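Local coordinates for 450aa long hypothetical fmu protein (Pyrococcus horikoshii, PDB 2YXL) that probably methylates cytosine at its 5-position in RNA with S-adenosyl-L-methionine as methyl donor, as an archaeal member of the RsmB/NOP family, at residues A[209-214]-A[223-228]. Numbering follows the deposited sequence.
Sequences GVEVVR and KIKGPY
V210 splits its two methyls between partners on 223-228: CG1 packs on I224 CB at 3.7 Å, while CG2 meets the edge of the Y228 ring, 3.8 Å from CD1. The branching at CB makes this possible, CG1 lying anti to the backbone N (chi1 -177°) and CG2 anti to the carbonyl carbon. I224 in turn sets CD1 over one face of the Y228 ring, toward its rim. On the same side of the sheet V212 CG1 lies 4.0 Å from I224 CG2. Trimming V210 to an alanine would probably open a gap between I224 and the tyrosine edge. Three backbone hydrogen bonds hold the antiparallel pairing: V213 and K223 exchange two, N to O 2.8 Å each way, and K225 N reaches E211 O at 3.0 Å. On the other side, V213 CG1 touches K223 CB, and the E211 and K225 side chains run along each other from their CB atoms, 3.9 Å apart; the lysine NZ, however, forms its salt bridge with E185. L205 of helix 198-207 packs against V212, I224 and Y228, whose OH is hydrogen-bonded with S233 OG. W186, on strand 186-191 next to 221-225, touches V213, E211, K223 and K225. At this margin of the ferredoxin-like domain's sheet, backbone hydrogen bonds thus fix the hairpin's pairing, while apolar contacts, including lysine and glutamate stems, fill both sides.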
loop_
_atom_site.group_PDB
_atom_site.type_symbol
_atom_site.label_atom_id
_atom_site.label_comp_id
_atom_site.label_asym_id
_atom_site.label_seq_id
_atom_site.Cartn_x
_atom_site.Cartn_y
_atom_site.Cartn_z
ATOM N N GLY A 209 1.957 -24.680 5.436
ATOM C CA GLY A 209 2.226 -24.184 6.783
ATOM C C GLY A 209 1.773 -22.746 6.950
ATOM O O GLY A 209 2.517 -21.914 7.474
ATOM N N VAL A 210 0.551 -22.452 6.508
ATOM C CA VAL A 210 0.034 -21.085 6.522
ATOM C C VAL A 210 -1.010 -20.893 7.617
ATOM O O VAL A 210 -2.046 -21.559 7.632
ATOM C CB VAL A 210 -0.545 -20.664 5.142
ATOM C CG1 VAL A 210 -1.015 -19.218 5.169
ATOM C CG2 VAL A 210 0.489 -20.856 4.039
ATOM N N GLU A 211 -0.712 -19.976 8.532
ATOM C CA GLU A 211 -1.618 -19.593 9.605
ATOM C C GLU A 211 -2.662 -18.618 9.050
ATOM O O GLU A 211 -2.312 -17.588 8.463
ATOM C CB GLU A 211 -0.818 -18.951 10.736
ATOM C CG GLU A 211 -1.577 -18.737 12.037
ATOM C CD GLU A 211 -0.666 -18.300 13.181
ATOM O OE1 GLU A 211 -1.195 -17.953 14.259
ATOM O OE2 GLU A 211 0.576 -18.307 13.011
ATOM N N VAL A 212 -3.939 -18.957 9.234
ATOM C CA VAL A 212 -5.049 -18.208 8.641
ATOM C C VAL A 212 -6.043 -17.723 9.701
ATOM O O VAL A 212 -6.453 -18.489 10.577
ATOM C CB VAL A 212 -5.817 -19.060 7.593
ATOM C CG1 VAL A 212 -6.740 -18.184 6.753
ATOM C CG2 VAL A 212 -4.850 -19.828 6.694
ATOM N N VAL A 213 -6.417 -16.448 9.616
ATOM C CA VAL A 213 -7.473 -15.888 10.464
ATOM C C VAL A 213 -8.530 -15.171 9.618
ATOM O O VAL A 213 -8.229 -14.246 8.864
ATOM C CB VAL A 213 -6.920 -14.976 11.609
ATOM C CG1 VAL A 213 -5.918 -13.966 11.083
ATOM C CG2 VAL A 213 -8.058 -14.269 12.354
ATOM N N ARG A 214 -9.766 -15.636 9.752
ATOM C CA ARG A 214 -10.892 -15.133 8.989
ATOM C C ARG A 214 -11.392 -13.813 9.577
ATOM O O ARG A 214 -11.501 -13.673 10.797
ATOM C CB ARG A 214 -12.006 -16.182 8.991
ATOM C CG ARG A 214 -13.061 -15.965 7.936
ATOM C CD ARG A 214 -14.001 -17.144 7.826
ATOM N NE ARG A 214 -14.974 -16.893 6.770
ATOM C CZ ARG A 214 -16.012 -17.670 6.482
ATOM N NH1 ARG A 214 -16.820 -17.322 5.490
ATOM N NH2 ARG A 214 -16.245 -18.785 7.172
ATOM N N LYS A 223 -6.801 -13.121 6.754
ATOM C CA LYS A 223 -5.450 -12.695 7.084
ATOM C C LYS A 223 -4.567 -13.932 7.181
ATOM O O LYS A 223 -4.878 -14.873 7.912
ATOM C CB LYS A 223 -5.428 -11.862 8.367
ATOM C CG LYS A 223 -6.149 -10.520 8.220
ATOM C CD LYS A 223 -6.237 -9.746 9.537
ATOM C CE LYS A 223 -6.792 -8.323 9.319
ATOM N NZ LYS A 223 -8.262 -8.288 8.989
ATOM N N ILE A 224 -3.495 -13.945 6.395
ATOM C CA ILE A 224 -2.545 -15.054 6.396
ATOM C C ILE A 224 -1.170 -14.579 6.852
ATOM O O ILE A 224 -0.735 -13.482 6.500
ATOM C CB ILE A 224 -2.473 -15.786 5.022
ATOM C CG1 ILE A 224 -1.929 -14.870 3.916
ATOM C CG2 ILE A 224 -3.841 -16.357 4.644
ATOM C CD1 ILE A 224 -1.504 -15.599 2.646
ATOM N N LYS A 225 -0.501 -15.402 7.654
ATOM C CA LYS A 225 0.807 -15.056 8.193
ATOM C C LYS A 225 1.891 -15.396 7.174
ATOM O O LYS A 225 2.085 -16.565 6.827
ATOM C CB LYS A 225 1.056 -15.786 9.520
ATOM C CG LYS A 225 2.154 -15.172 10.387
ATOM C CD LYS A 225 2.210 -15.842 11.753
ATOM C CE LYS A 225 2.875 -14.961 12.804
ATOM N NZ LYS A 225 4.357 -14.903 12.661
ATOM N N GLY A 226 2.586 -14.366 6.697
ATOM C CA GLY A 226 3.672 -14.528 5.732
ATOM C C GLY A 226 4.847 -15.323 6.284
ATOM O O GLY A 226 4.874 -15.638 7.475
ATOM N N PRO A 227 5.829 -15.656 5.421
ATOM C CA PRO A 227 5.851 -15.323 3.997
ATOM C C PRO A 227 5.023 -16.288 3.148
ATOM O O PRO A 227 4.921 -17.473 3.468
ATOM C CB PRO A 227 7.332 -15.429 3.640
ATOM C CG PRO A 227 7.877 -16.439 4.585
ATOM C CD PRO A 227 7.029 -16.409 5.830
ATOM N N TYR A 228 4.433 -15.765 2.077
ATOM C CA TYR A 228 3.606 -16.560 1.181
ATOM C C TYR A 228 3.915 -16.241 -0.278
ATOM O O TYR A 228 3.763 -15.099 -0.722
ATOM C CB TYR A 228 2.126 -16.322 1.479
ATOM C CG TYR A 228 1.182 -17.222 0.714
ATOM C CD1 TYR A 228 0.949 -18.531 1.131
ATOM C CD2 TYR A 228 0.512 -16.759 -0.419
ATOM C CE1 TYR A 228 0.080 -19.363 0.436
ATOM C CE2 TYR A 228 -0.361 -17.582 -1.121
ATOM C CZ TYR A 228 -0.573 -18.882 -0.686
ATOM O OH TYR A 228 -1.435 -19.708 -1.370
#